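Local structure of anti-H(O) lectin 1 (Ulex europaeus, 1JXN) at residues S19-A24 with G46-Y51; T29-L34 with T225-N230; S71-M76 with N165-V170. The protein binds L-fucose specifically as a legume lectin that carries calcium and manganese. All coordinates share one frame; numbering follows the deposited sequence.

Contact 1. Residues S19-A24 with G46-Y51. Unlike the reference sequence in segment 19-24: Asn23 (reference Asp).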
ATOM      1  N   SER A  19      -6.631   0.871  -8.258  1.00 11.50           N
ATOM      2  CA  SER A  19      -6.600   1.118  -9.694  1.00 13.42           C
ATOM      3  C   SER A  19      -7.680   0.250 -10.316  1.00 14.82           C
ATOM      4  O   SER A  19      -7.827  -0.923  -9.970  1.00 16.49           O
ATOM      5  CB  SER A  19      -5.234   0.800 -10.292  1.00 12.70           C
ATOM      6  OG  SER A  19      -4.842  -0.515  -9.982  1.00 21.13           O
ATOM      7  N   PHE A  20      -8.472   0.852 -11.192  1.00 16.75           N
ATOM      8  CA  PHE A  20      -9.566   0.161 -11.838  1.00 16.00           C
ATOM      9  C   PHE A  20      -9.291   0.023 -13.318  1.00 16.13           C
ATOM     10  O   PHE A  20      -8.619   0.863 -13.908  1.00 15.45           O
ATOM     11  CB  PHE A  20     -10.866   0.932 -11.646  1.00 14.70           C
ATOM     12  CG  PHE A  20     -11.236   1.167 -10.209  1.00 15.59           C
ATOM     13  CD1 PHE A  20     -10.907   2.363  -9.578  1.00 17.98           C
ATOM     14  CD2 PHE A  20     -11.932   0.204  -9.489  1.00 17.57           C
ATOM     15  CE1 PHE A  20     -11.267   2.594  -8.255  1.00 14.71           C
ATOM     16  CE2 PHE A  20     -12.297   0.430  -8.160  1.00 14.07           C
ATOM     17  CZ  PHE A  20     -11.965   1.624  -7.546  1.00 15.95           C
ATOM     18  N   GLN A  21      -9.802  -1.059 -13.896  1.00 16.33           N
ATOM     19  CA  GLN A  21      -9.673  -1.354 -15.321  1.00 14.57           C
ATOM     20  C   GLN A  21     -11.045  -1.828 -15.782  1.00 13.73           C
ATOM     21  O   GLN A  21     -11.873  -2.245 -14.973  1.00 13.37           O
ATOM     22  CB  GLN A  21      -8.597  -2.412 -15.574  1.00 10.41           C
ATOM     23  CG  GLN A  21      -7.199  -1.920 -15.298  1.00  7.61           C
ATOM     24  CD  GLN A  21      -6.166  -3.018 -15.359  1.00 10.92           C
ATOM     25  OE1 GLN A  21      -5.362  -3.089 -16.278  1.00  7.27           O
ATOM     26  NE2 GLN A  21      -6.183  -3.887 -14.368  1.00 12.01           N
ATOM     27  N   GLY A  22     -11.315  -1.702 -17.070  1.00 16.22           N
ATOM     28  CA  GLY A  22     -12.616  -2.104 -17.566  1.00 19.02           C
ATOM     29  C   GLY A  22     -13.648  -1.189 -16.947  1.00 20.62           C
ATOM     30  O   GLY A  22     -13.386   0.007 -16.775  1.00 21.71           O
ATOM     31  N   ASN A  23     -14.791  -1.740 -16.551  1.00 21.36           N
ATOM     32  CA  ASN A  23     -15.840  -0.919 -15.958  1.00 21.77           C
ATOM     33  C   ASN A  23     -16.156  -1.283 -14.513  1.00 21.75           C
ATOM     34  O   ASN A  23     -17.296  -1.623 -14.181  1.00 22.36           O
ATOM     35  CB  ASN A  23     -17.102  -0.910 -16.836  1.00 22.27           C
ATOM     36  CG  ASN A  23     -16.889  -0.189 -18.185  1.00 24.23           C
ATOM     37  OD1 ASN A  23     -17.223   0.989 -18.333  1.00 28.89           O
ATOM     38  ND2 ASN A  23     -16.350  -0.902 -19.166  1.00 26.08           N
ATOM     39  N   ALA A  24     -15.124  -1.202 -13.666  1.00 22.73           N
ATOM     40  CA  ALA A  24     -15.208  -1.459 -12.219  1.00 20.33           C
ATOM     41  C   ALA A  24     -14.969  -0.129 -11.488  1.00 19.24           C
ATOM     42  O   ALA A  24     -14.179   0.701 -11.953  1.00 16.34           O
ATOM     43  CB  ALA A  24     -14.159  -2.478 -11.799  1.00 21.90           C
ATOM     44  N   GLY A  46     -16.656  -6.396 -18.082  1.00 21.16           N
ATOM     45  CA  GLY A  46     -16.187  -6.663 -16.731  1.00 20.53           C
ATOM     46  C   GLY A  46     -15.176  -5.656 -16.235  1.00 19.00           C
ATOM     47  O   GLY A  46     -14.756  -4.772 -16.993  1.00 18.53           O
ATOM     48  N   GLY A  47     -14.739  -5.809 -14.987  1.00 17.04           N
ATOM     49  CA  GLY A  47     -13.776  -4.877 -14.443  1.00 15.71           C
ATOM     50  C   GLY A  47     -12.845  -5.452 -13.401  1.00 15.75           C
ATOM     51  O   GLY A  47     -13.175  -6.403 -12.705  1.00 16.07           O
ATOM     52  N   ILE A  48     -11.680  -4.830 -13.279  1.00 15.01           N
ATOM     53  CA  ILE A  48     -10.668  -5.241 -12.327  1.00 11.67           C
ATOM     54  C   ILE A  48     -10.445  -4.088 -11.378  1.00 11.43           C
ATOM     55  O   ILE A  48     -10.550  -2.938 -11.773  1.00 12.98           O
ATOM     56  CB  ILE A  48      -9.341  -5.517 -13.021  1.00  8.68           C
ATOM     57  CG1 ILE A  48      -9.508  -6.602 -14.081  1.00  9.19           C
ATOM     58  CG2 ILE A  48      -8.305  -5.921 -12.013  1.00  7.34           C
ATOM     59  CD1 ILE A  48      -8.219  -6.971 -14.771  1.00  9.33           C
ATOM     60  N   ALA A  49     -10.185  -4.396 -10.118  1.00 13.31           N
ATOM     61  CA  ALA A  49      -9.903  -3.377  -9.112  1.00 16.50           C
ATOM     62  C   ALA A  49      -8.846  -3.969  -8.192  1.00 15.19           C
ATOM     63  O   ALA A  49      -9.124  -4.923  -7.468  1.00 13.66           O
ATOM     64  CB  ALA A  49     -11.174  -3.020  -8.323  1.00 18.79           C
ATOM     65  N   ARG A  50      -7.637  -3.421  -8.225  1.00 14.65           N
ATOM     66  CA  ARG A  50      -6.563  -3.956  -7.385  1.00 17.75           C
ATOM     67  C   ARG A  50      -5.930  -2.935  -6.454  1.00 17.08           C
ATOM     68  O   ARG A  50      -6.022  -1.737  -6.706  1.00 18.48           O
ATOM     69  CB  ARG A  50      -5.483  -4.613  -8.257  1.00 14.16           C
ATOM     70  CG  ARG A  50      -5.106  -3.804  -9.474  1.00 16.48           C
ATOM     71  CD  ARG A  50      -4.146  -4.562 -10.380  1.00 18.52           C
ATOM     72  NE  ARG A  50      -4.758  -5.006 -11.632  1.00 15.19           N
ATOM     73  CZ  ARG A  50      -4.196  -5.885 -12.457  1.00 17.23           C
ATOM     74  NH1 ARG A  50      -3.014  -6.414 -12.160  1.00 17.52           N
ATOM     75  NH2 ARG A  50      -4.804  -6.233 -13.580  1.00 17.58           N
ATOM     76  N   TYR A  51      -5.321  -3.403  -5.362  1.00 16.41           N
ATOM     77  CA  TYR A  51      -4.664  -2.494  -4.436  1.00 15.42           C
ATOM     78  C   TYR A  51      -3.541  -1.812  -5.214  1.00 18.12           C
ATOM     79  O   TYR A  51      -2.797  -2.455  -5.971  1.00 16.52           O
ATOM     80  CB  TYR A  51      -4.128  -3.207  -3.199  1.00 14.99           C
ATOM     81  CG  TYR A  51      -3.652  -2.240  -2.141  1.00 16.80           C
ATOM     82  CD1 TYR A  51      -2.313  -2.189  -1.760  1.00 16.43           C
ATOM     83  CD2 TYR A  51      -4.539  -1.331  -1.556  1.00 20.13           C
ATOM     84  CE1 TYR A  51      -1.863  -1.247  -0.825  1.00 19.61           C
ATOM     85  CE2 TYR A  51      -4.110  -0.382  -0.616  1.00 19.58           C
ATOM     86  CZ  TYR A  51      -2.771  -0.343  -0.263  1.00 21.00           C
ATOM     87  OH  TYR A  51      -2.328   0.630   0.608  1.00 21.22           O
TER

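Contact 2. Residues T29-L34 with T225-N230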
ATOM      1  N   THR A  29     -23.146   4.027  -2.773  1.00 27.92           N
ATOM      2  CA  THR A  29     -23.552   3.240  -1.619  1.00 27.14           C
ATOM      3  C   THR A  29     -22.313   2.667  -0.920  1.00 26.87           C
ATOM      4  O   THR A  29     -22.427   1.812  -0.033  1.00 27.81           O
ATOM      5  CB  THR A  29     -24.513   2.125  -2.039  1.00 28.53           C
ATOM      6  OG1 THR A  29     -23.817   1.175  -2.850  1.00 33.61           O
ATOM      7  CG2 THR A  29     -25.652   2.703  -2.869  1.00 26.58           C
ATOM      8  N   GLY A  30     -21.136   3.177  -1.306  1.00 24.81           N
ATOM      9  CA  GLY A  30     -19.877   2.746  -0.718  1.00 20.74           C
ATOM     10  C   GLY A  30     -19.481   1.332  -1.082  1.00 19.07           C
ATOM     11  O   GLY A  30     -18.624   0.742  -0.430  1.00 18.33           O
ATOM     12  N   VAL A  31     -20.102   0.794  -2.127  1.00 19.15           N
ATOM     13  CA  VAL A  31     -19.818  -0.572  -2.581  1.00 18.31           C
ATOM     14  C   VAL A  31     -18.801  -0.628  -3.741  1.00 17.68           C
ATOM     15  O   VAL A  31     -18.829   0.206  -4.652  1.00 15.31           O
ATOM     16  CB  VAL A  31     -21.144  -1.308  -2.999  1.00 16.78           C
ATOM     17  CG1 VAL A  31     -20.846  -2.648  -3.642  1.00 13.99           C
ATOM     18  CG2 VAL A  31     -22.024  -1.531  -1.786  1.00 16.44           C
ATOM     19  N   LEU A  32     -17.883  -1.589  -3.680  1.00 17.33           N
ATOM     20  CA  LEU A  32     -16.902  -1.762  -4.748  1.00 15.17           C
ATOM     21  C   LEU A  32     -17.554  -2.617  -5.845  1.00 15.32           C
ATOM     22  O   LEU A  32     -17.670  -3.825  -5.701  1.00 13.91           O
ATOM     23  CB  LEU A  32     -15.625  -2.444  -4.223  1.00 10.72           C
ATOM     24  CG  LEU A  32     -14.585  -2.842  -5.287  1.00  8.15           C
ATOM     25  CD1 LEU A  32     -14.202  -1.646  -6.110  1.00  6.55           C
ATOM     26  CD2 LEU A  32     -13.367  -3.475  -4.667  1.00  6.79           C
ATOM     27  N   GLN A  33     -18.007  -1.984  -6.921  1.00 16.46           N
ATOM     28  CA  GLN A  33     -18.636  -2.704  -8.021  1.00 15.15           C
ATOM     29  C   GLN A  33     -17.604  -3.102  -9.070  1.00 15.00           C
ATOM     30  O   GLN A  33     -16.939  -2.249  -9.646  1.00 12.09           O
ATOM     31  CB  GLN A  33     -19.723  -1.855  -8.656  1.00 17.64           C
ATOM     32  CG  GLN A  33     -20.330  -2.473  -9.895  1.00 21.45           C
ATOM     33  CD  GLN A  33     -21.354  -1.577 -10.534  1.00 24.34           C
ATOM     34  OE1 GLN A  33     -22.438  -1.374  -9.991  1.00 25.28           O
ATOM     35  NE2 GLN A  33     -21.017  -1.026 -11.695  1.00 24.90           N
ATOM     36  N   LEU A  34     -17.526  -4.402  -9.349  1.00 14.99           N
ATOM     37  CA  LEU A  34     -16.552  -4.964 -10.289  1.00 12.66           C
ATOM     38  C   LEU A  34     -16.905  -4.961 -11.767  1.00 12.43           C
ATOM     39  O   LEU A  34     -16.016  -5.031 -12.617  1.00  9.27           O
ATOM     40  CB  LEU A  34     -16.173  -6.378  -9.852  1.00 12.76           C
ATOM     41  CG  LEU A  34     -15.577  -6.438  -8.446  1.00 13.28           C
ATOM     42  CD1 LEU A  34     -15.500  -7.885  -7.968  1.00 10.30           C
ATOM     43  CD2 LEU A  34     -14.221  -5.748  -8.445  1.00  8.84           C
ATOM     44  N   THR A 225     -24.470  -8.059 -11.805  1.00 22.41           N
ATOM     45  CA  THR A 225     -23.317  -7.333 -11.289  1.00 21.66           C
ATOM     46  C   THR A 225     -22.762  -8.038 -10.049  1.00 20.64           C
ATOM     47  O   THR A 225     -23.514  -8.646  -9.268  1.00 18.11           O
ATOM     48  CB  THR A 225     -23.607  -5.834 -10.993  1.00 23.06           C
ATOM     49  OG1 THR A 225     -22.403  -5.209 -10.532  1.00 20.41           O
ATOM     50  CG2 THR A 225     -24.698  -5.667  -9.932  1.00 19.73           C
ATOM     51  N   HIS A 226     -21.445  -7.962  -9.883  1.00 17.51           N
ATOM     52  CA  HIS A 226     -20.762  -8.606  -8.775  1.00 16.10           C
ATOM     53  C   HIS A 226     -20.046  -7.512  -7.996  1.00 16.16           C
ATOM     54  O   HIS A 226     -19.195  -6.819  -8.549  1.00 16.16           O
ATOM     55  CB  HIS A 226     -19.767  -9.621  -9.342  1.00 14.17           C
ATOM     56  CG  HIS A 226     -20.342 -10.473 -10.436  1.00 14.98           C
ATOM     57  ND1 HIS A 226     -20.384 -10.061 -11.751  1.00 15.51           N
ATOM     58  CD2 HIS A 226     -20.944 -11.684 -10.404  1.00 10.21           C
ATOM     59  CE1 HIS A 226     -20.998 -10.974 -12.481  1.00 11.44           C
ATOM     60  NE2 HIS A 226     -21.346 -11.971 -11.686  1.00 13.20           N
ATOM     61  N   GLU A 227     -20.378  -7.358  -6.716  1.00 17.14           N
ATOM     62  CA  GLU A 227     -19.768  -6.306  -5.911  1.00 16.81           C
ATOM     63  C   GLU A 227     -19.268  -6.650  -4.508  1.00 18.42           C
ATOM     64  O   GLU A 227     -19.947  -7.332  -3.727  1.00 19.82           O
ATOM     65  CB  GLU A 227     -20.684  -5.080  -5.863  1.00 18.96           C
ATOM     66  CG  GLU A 227     -22.186  -5.358  -5.895  1.00 17.66           C
ATOM     67  CD  GLU A 227     -22.930  -4.446  -6.868  1.00 20.10           C
ATOM     68  OE1 GLU A 227     -24.120  -4.147  -6.638  1.00 20.08           O
ATOM     69  OE2 GLU A 227     -22.327  -4.042  -7.884  1.00 22.21           O
ATOM     70  N   VAL A 228     -18.075  -6.137  -4.200  1.00 16.89           N
ATOM     71  CA  VAL A 228     -17.394  -6.329  -2.918  1.00 15.36           C
ATOM     72  C   VAL A 228     -17.908  -5.354  -1.842  1.00 15.71           C
ATOM     73  O   VAL A 228     -18.006  -4.146  -2.068  1.00 15.76           O
ATOM     74  CB  VAL A 228     -15.862  -6.179  -3.099  1.00 15.11           C
ATOM     75  CG1 VAL A 228     -15.126  -6.465  -1.798  1.00 11.80           C
ATOM     76  CG2 VAL A 228     -15.378  -7.103  -4.209  1.00 11.83           C
ATOM     77  N   LEU A 229     -18.193  -5.900  -0.665  1.00 15.47           N
ATOM     78  CA  LEU A 229     -18.730  -5.154   0.470  1.00 15.10           C
ATOM     79  C   LEU A 229     -17.671  -4.623   1.440  1.00 17.52           C
ATOM     80  O   LEU A 229     -17.906  -3.662   2.174  1.00 19.63           O
ATOM     81  CB  LEU A 229     -19.721  -6.030   1.221  1.00 11.58           C
ATOM     82  CG  LEU A 229     -20.827  -5.284   1.941  1.00 13.14           C
ATOM     83  CD1 LEU A 229     -21.672  -4.573   0.915  1.00 14.68           C
ATOM     84  CD2 LEU A 229     -21.655  -6.249   2.747  1.00 12.66           C
ATOM     85  N   ASN A 230     -16.508  -5.258   1.435  1.00 19.37           N
ATOM     86  CA  ASN A 230     -15.396  -4.870   2.294  1.00 19.16           C
ATOM     87  C   ASN A 230     -14.204  -5.731   1.891  1.00 19.19           C
ATOM     88  O   ASN A 230     -14.324  -6.570   1.003  1.00 19.96           O
ATOM     89  CB  ASN A 230     -15.756  -5.101   3.767  1.00 19.25           C
ATOM     90  CG  ASN A 230     -16.122  -6.535   4.047  1.00 21.02           C
ATOM     91  OD1 ASN A 230     -17.287  -6.893   4.052  1.00 20.34           O
ATOM     92  ND2 ASN A 230     -15.109  -7.375   4.252  1.00 24.07           N
TER
HETATM   93  O   HOH W   1     -18.602  -1.154   2.046  1.00 32.07           O

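Contact 3. Residues S71-M76 with N165-V170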
ATOM      1  N   SER A  71      -9.897 -11.532   3.392  1.00 19.40           N
ATOM      2  CA  SER A  71     -11.303 -11.804   3.564  1.00 17.88           C
ATOM      3  C   SER A  71     -12.123 -10.665   3.016  1.00 17.88           C
ATOM      4  O   SER A  71     -11.702  -9.506   3.053  1.00 14.47           O
ATOM      5  CB  SER A  71     -11.628 -12.038   5.030  1.00 16.40           C
ATOM      6  OG  SER A  71     -10.900 -11.163   5.868  1.00 20.14           O
ATOM      7  N   PHE A  72     -13.280 -11.009   2.473  1.00 16.92           N
ATOM      8  CA  PHE A  72     -14.171 -10.022   1.911  1.00 17.99           C
ATOM      9  C   PHE A  72     -15.563 -10.595   1.780  1.00 19.61           C
ATOM     10  O   PHE A  72     -15.733 -11.807   1.642  1.00 20.39           O
ATOM     11  CB  PHE A  72     -13.667  -9.579   0.532  1.00 20.18           C
ATOM     12  CG  PHE A  72     -13.514 -10.711  -0.467  1.00 21.76           C
ATOM     13  CD1 PHE A  72     -14.454 -10.896  -1.485  1.00 20.50           C
ATOM     14  CD2 PHE A  72     -12.412 -11.573  -0.405  1.00 20.16           C
ATOM     15  CE1 PHE A  72     -14.296 -11.920  -2.421  1.00 19.88           C
ATOM     16  CE2 PHE A  72     -12.248 -12.596  -1.337  1.00 18.11           C
ATOM     17  CZ  PHE A  72     -13.188 -12.769  -2.346  1.00 21.13           C
ATOM     18  N   SER A  73     -16.563  -9.726   1.836  1.00 20.90           N
ATOM     19  CA  SER A  73     -17.945 -10.159   1.677  1.00 20.49           C
ATOM     20  C   SER A  73     -18.410  -9.547   0.376  1.00 20.95           C
ATOM     21  O   SER A  73     -18.083  -8.400   0.113  1.00 21.22           O
ATOM     22  CB  SER A  73     -18.814  -9.614   2.801  1.00 19.31           C
ATOM     23  OG  SER A  73     -18.305  -9.973   4.064  1.00 24.03           O
ATOM     24  N   PHE A  74     -19.119 -10.302  -0.455  1.00 20.78           N
ATOM     25  CA  PHE A  74     -19.627  -9.753  -1.706  1.00 20.13           C
ATOM     26  C   PHE A  74     -21.044 -10.259  -1.894  1.00 20.67           C
ATOM     27  O   PHE A  74     -21.485 -11.149  -1.167  1.00 20.91           O
ATOM     28  CB  PHE A  74     -18.757 -10.172  -2.896  1.00 21.58           C
ATOM     29  CG  PHE A  74     -18.849 -11.639  -3.240  1.00 25.03           C
ATOM     30  CD1 PHE A  74     -19.813 -12.103  -4.143  1.00 25.95           C
ATOM     31  CD2 PHE A  74     -17.983 -12.566  -2.655  1.00 26.77           C
ATOM     32  CE1 PHE A  74     -19.912 -13.468  -4.453  1.00 25.51           C
ATOM     33  CE2 PHE A  74     -18.071 -13.933  -2.962  1.00 26.28           C
ATOM     34  CZ  PHE A  74     -19.039 -14.384  -3.860  1.00 27.35           C
ATOM     35  N   PHE A  75     -21.781  -9.644  -2.804  1.00 19.16           N
ATOM     36  CA  PHE A  75     -23.138 -10.087  -3.104  1.00 21.60           C
ATOM     37  C   PHE A  75     -23.305  -9.860  -4.596  1.00 21.54           C
ATOM     38  O   PHE A  75     -22.464  -9.208  -5.214  1.00 20.48           O
ATOM     39  CB  PHE A  75     -24.234  -9.387  -2.243  1.00 23.35           C
ATOM     40  CG  PHE A  75     -24.387  -7.897  -2.495  1.00 25.50           C
ATOM     41  CD1 PHE A  75     -23.633  -6.968  -1.761  1.00 24.40           C
ATOM     42  CD2 PHE A  75     -25.283  -7.422  -3.461  1.00 23.93           C
ATOM     43  CE1 PHE A  75     -23.768  -5.591  -1.986  1.00 26.14           C
ATOM     44  CE2 PHE A  75     -25.429  -6.051  -3.696  1.00 25.75           C
ATOM     45  CZ  PHE A  75     -24.669  -5.126  -2.957  1.00 26.75           C
ATOM     46  N   MET A  76     -24.322 -10.467  -5.193  1.00 22.69           N
ATOM     47  CA  MET A  76     -24.545 -10.329  -6.626  1.00 20.36           C
ATOM     48  C   MET A  76     -25.985  -9.944  -6.838  1.00 18.24           C
ATOM     49  O   MET A  76     -26.831 -10.228  -6.013  1.00 19.39           O
ATOM     50  CB  MET A  76     -24.271 -11.651  -7.348  1.00 22.08           C
ATOM     51  CG  MET A  76     -23.000 -12.377  -6.927  1.00 21.84           C
ATOM     52  SD  MET A  76     -22.797 -13.899  -7.856  1.00 21.56           S
ATOM     53  CE  MET A  76     -23.935 -14.971  -7.032  1.00 20.25           C
ATOM     54  N   ASN A 165     -29.816  -9.825  -0.120  1.00 27.57           N
ATOM     55  CA  ASN A 165     -30.327 -10.745   0.894  1.00 27.72           C
ATOM     56  C   ASN A 165     -29.398 -11.939   1.126  1.00 25.94           C
ATOM     57  O   ASN A 165     -29.470 -12.586   2.167  1.00 26.38           O
ATOM     58  CB  ASN A 165     -31.748 -11.215   0.516  1.00 30.48           C
ATOM     59  CG  ASN A 165     -32.059 -11.055  -0.992  1.00 34.81           C
ATOM     60  OD1 ASN A 165     -32.198  -9.938  -1.501  1.00 33.95           O
ATOM     61  ND2 ASN A 165     -32.197 -12.186  -1.698  1.00 36.48           N
ATOM     62  N   ASN A 166     -28.503 -12.217   0.182  1.00 24.80           N
ATOM     63  CA  ASN A 166     -27.582 -13.337   0.347  1.00 24.03           C
ATOM     64  C   ASN A 166     -26.114 -13.003   0.223  1.00 23.36           C
ATOM     65  O   ASN A 166     -25.432 -13.445  -0.712  1.00 25.17           O
ATOM     66  CB  ASN A 166     -27.956 -14.511  -0.561  1.00 23.07           C
ATOM     67  CG  ASN A 166     -29.050 -15.382   0.046  1.00 22.72           C
ATOM     68  OD1 ASN A 166     -30.201 -15.312  -0.364  1.00 23.05           O
ATOM     69  ND2 ASN A 166     -28.690 -16.195   1.041  1.00 23.64           N
ATOM     70  N   VAL A 167     -25.627 -12.223   1.186  1.00 20.70           N
ATOM     71  CA  VAL A 167     -24.219 -11.844   1.221  1.00 20.60           C
ATOM     72  C   VAL A 167     -23.348 -13.075   1.521  1.00 21.59           C
ATOM     73  O   VAL A 167     -23.725 -13.961   2.304  1.00 21.93           O
ATOM     74  CB  VAL A 167     -23.956 -10.730   2.262  1.00 18.06           C
ATOM     75  CG1 VAL A 167     -22.454 -10.472   2.407  1.00  9.93           C
ATOM     76  CG2 VAL A 167     -24.671  -9.468   1.841  1.00 16.04           C
ATOM     77  N   ALA A 168     -22.207 -13.150   0.851  1.00 21.24           N
ATOM     78  CA  ALA A 168     -21.294 -14.260   1.049  1.00 20.50           C
ATOM     79  C   ALA A 168     -19.951 -13.761   1.586  1.00 20.24           C
ATOM     80  O   ALA A 168     -19.426 -12.742   1.130  1.00 19.20           O
ATOM     81  CB  ALA A 168     -21.110 -15.017  -0.259  1.00 20.80           C
ATOM     82  N   ASN A 169     -19.429 -14.465   2.585  1.00 18.78           N
ATOM     83  CA  ASN A 169     -18.143 -14.138   3.188  1.00 17.39           C
ATOM     84  C   ASN A 169     -17.085 -15.092   2.667  1.00 16.92           C
ATOM     85  O   ASN A 169     -17.200 -16.311   2.813  1.00 20.82           O
ATOM     86  CB  ASN A 169     -18.184 -14.286   4.708  1.00 13.66           C
ATOM     87  CG  ASN A 169     -19.181 -13.372   5.355  1.00 13.33           C
ATOM     88  OD1 ASN A 169     -19.712 -13.682   6.415  1.00 15.15           O
ATOM     89  ND2 ASN A 169     -19.458 -12.246   4.723  1.00 13.64           N
ATOM     90  N   VAL A 170     -16.031 -14.540   2.107  1.00 14.06           N
ATOM     91  CA  VAL A 170     -14.963 -15.348   1.584  1.00 15.43           C
ATOM     92  C   VAL A 170     -13.693 -15.140   2.396  1.00 16.64           C
ATOM     93  O   VAL A 170     -13.449 -14.056   2.925  1.00 16.50           O
ATOM     94  CB  VAL A 170     -14.705 -14.996   0.119  1.00 16.57           C
ATOM     95  CG1 VAL A 170     -13.506 -15.774  -0.416  1.00 18.63           C
ATOM     96  CG2 VAL A 170     -15.962 -15.265  -0.692  1.00 16.63           C
TER
HETATM   97  O   HOH W   2     -25.709 -12.530  -3.573  1.00 24.36           O

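Contact 1. Residues S19-A24 with G46-Y51
Phe20 lies against Ala49 where strand 18-22, outermost within this chain, joins strand 44-56, at one margin of the seven-stranded sheet of the legume-lectin jelly roll. Phe20 and Ala49 share a face of the sheet; CG beside the backbone N (chi1 -58°) lays the CD2/CE2 side of the ring by the Ala49 methyl. Phe20 CB passes 3.9 Å from Ile48 O. Next along the side chain, Phe20 CD2 and CE2 both meet Ala49 CB, at 3.5 Å and 3.6 Å. Farther out the ring reaches Leu32, placing this face inside the sandwich. The backbones run antiparallel at 165°, with Ser19-Arg50 and Gln21-Ile48 as hydrogen-bonded pairs and Phe20-Ala49 between them as a non-hydrogen-bonded pair. On the reverse face, Arg50 CG packs 3.3 Å from Ser19 OG, while Arg50 NH1 is held by Ser98 and Ser211. Gly22, with a positive phi, forms the last bridge, to Gly47, and its CA lies 3.5 Å from Gly46 O. Beyond it Ala24 CB sits 3.6 Å from Gly47 CA, and Asn23 N donates to Gly46 O at 3.1 Å, approaching 40° out of the carbonyl plane.

Contact 2. Residues T29-L34 with T225-N230
Val31 and Gln33 both carry their first branch opposite the backbone nitrogen (chi1 172° for CG1 of Val31, 174° for CG of Gln33), and this brings both onto Glu227. Val31 CG1 presses on Glu227 CB at 3.3 Å, the two side chains crossing at about a right angle. Gln33 instead runs alongside Glu227 in the same direction: its extended chain sets Gln33 CG 3.2 Å from Glu227 OE2, and the amide and carboxylate planes are only 5° apart. Despite that alignment, Gln33 OE1 and Glu227 OE2, 3.4 Å apart, are two acceptors and form no bond. The other carboxylate oxygen, Glu227 OE1, is close to the carboxylate of Glu77, which probably raises the proton affinity of the pair. Thr225 OG1 lies near Gln33 CG but hydrogen-bonds to Asn35 O.

The opposite face is apolar. Leu32 and Val228 lie side by side, with Leu32 CB 3.9 Å from Val228 CB; the Leu34 side chain crosses that of Val228 obliquely, with Leu34 CD1 3.8 Å from Val228 CG2. Backbone pairing is short but reciprocal: Leu32 N donates to Val228 O at 3.0 Å, and Val228 N to Leu32 O at 2.8 Å. Leu34 N adds a third bond, to His226 O at 3.0 Å. Beyond the paired residues a water sits between Gly30 O and Leu229 O.

The two bridges Leu32-Val228 and Gln33-Glu227 tie the short strand 32-33 to strand 224-236 in one sheet of the legume-lectin sandwich. Strand 32-33 is bordered by strand 25-26 on one side and 224-236 on the other, whose far edge pairs with strand 67-78; Leu32, Leu34 and Val228 face Phe214 of strand 209-219 in the opposing sheet, with Ala49 of strand 44-56 touching both leucines.

Contact 3. Residues S71-M76 with N165-V170
Val170 forms a wedge between two phenylalanines, Phe72 and Phe74, and meets each ring from a different side. Its CB stands over one face of Phe72, 3.8 Å from the ring centroid and 20° off the ring normal, a CH-pi contact displaced toward the rim. The two methyls part from there: Val170 CG1 drops to 3.5 Å from Phe72 CE2, while Val170 CG2 meets the edge of Phe74, in the plane of that ring and 3.4 Å from Phe74 CE2. The face of Phe74 is met by the smaller Ala168, whose CB lies 4.2 Å from Phe74 CZ. With CG between N and the carbonyl carbon (chi1 58° in Phe72, 69° in Phe74), both rings lean toward the strand carrying Ala168 and Val170.

The pairing is antiparallel, in the back sheet of the legume-lectin jelly roll, and this ring-lined face looks into the interior between the two sheets. There Phe72 meets Phe214 edge-to-face, and Phe74 does the same with Phe126, which lies in sequence between Glu125 and Asp127, probable manganese ligands. Strand 180-187 adds Leu185 against Phe74 and Ala168.

Across the backbone, Val170 N donates to Phe72 O at 2.8 Å and Ala168 N to Phe74 O at 2.9 Å, each nearly straight. The other face is more polar and less deep: the Asn169 amide comes beside Ser73 OG, which also makes a weak hydrogen bond to Asn230. Next to them Val167 spans Ser73 and Phe75, placing CG1 3.8 Å from Ser73 CB and turning CG2 to the CB of Phe75. Where the strands separate, a water accepts from Met76 N and reaches Asn166 O.

Contacts 2 and 3 belong to the same sheet and meet directly: strand 224-236 lies beside strand 67-78, with Leu229 N 2.6 Å from Ser73 O and Glu227 O 3.1 Å from Phe75 N, probable hydrogen bonds. Contact 1 lies in the opposing sheet and joins contact 2 by packing, Phe20 CE2 on Leu32 CD1 (3.5 Å) and Ala24 CB on Leu34 O. Contacts 1 and 3 do not touch. Contact 2 is the most buried, yet sets the Glu227 carboxylate beside the Gln33 amide on one face; contact 3 turns aromatic rings inward and a polar pair outward; contact 1, partly exposed on a strand outermost within this chain, combines a ring on a methyl inside with Gln21, Ile48 and Arg50 on the other face, and glycines at one end.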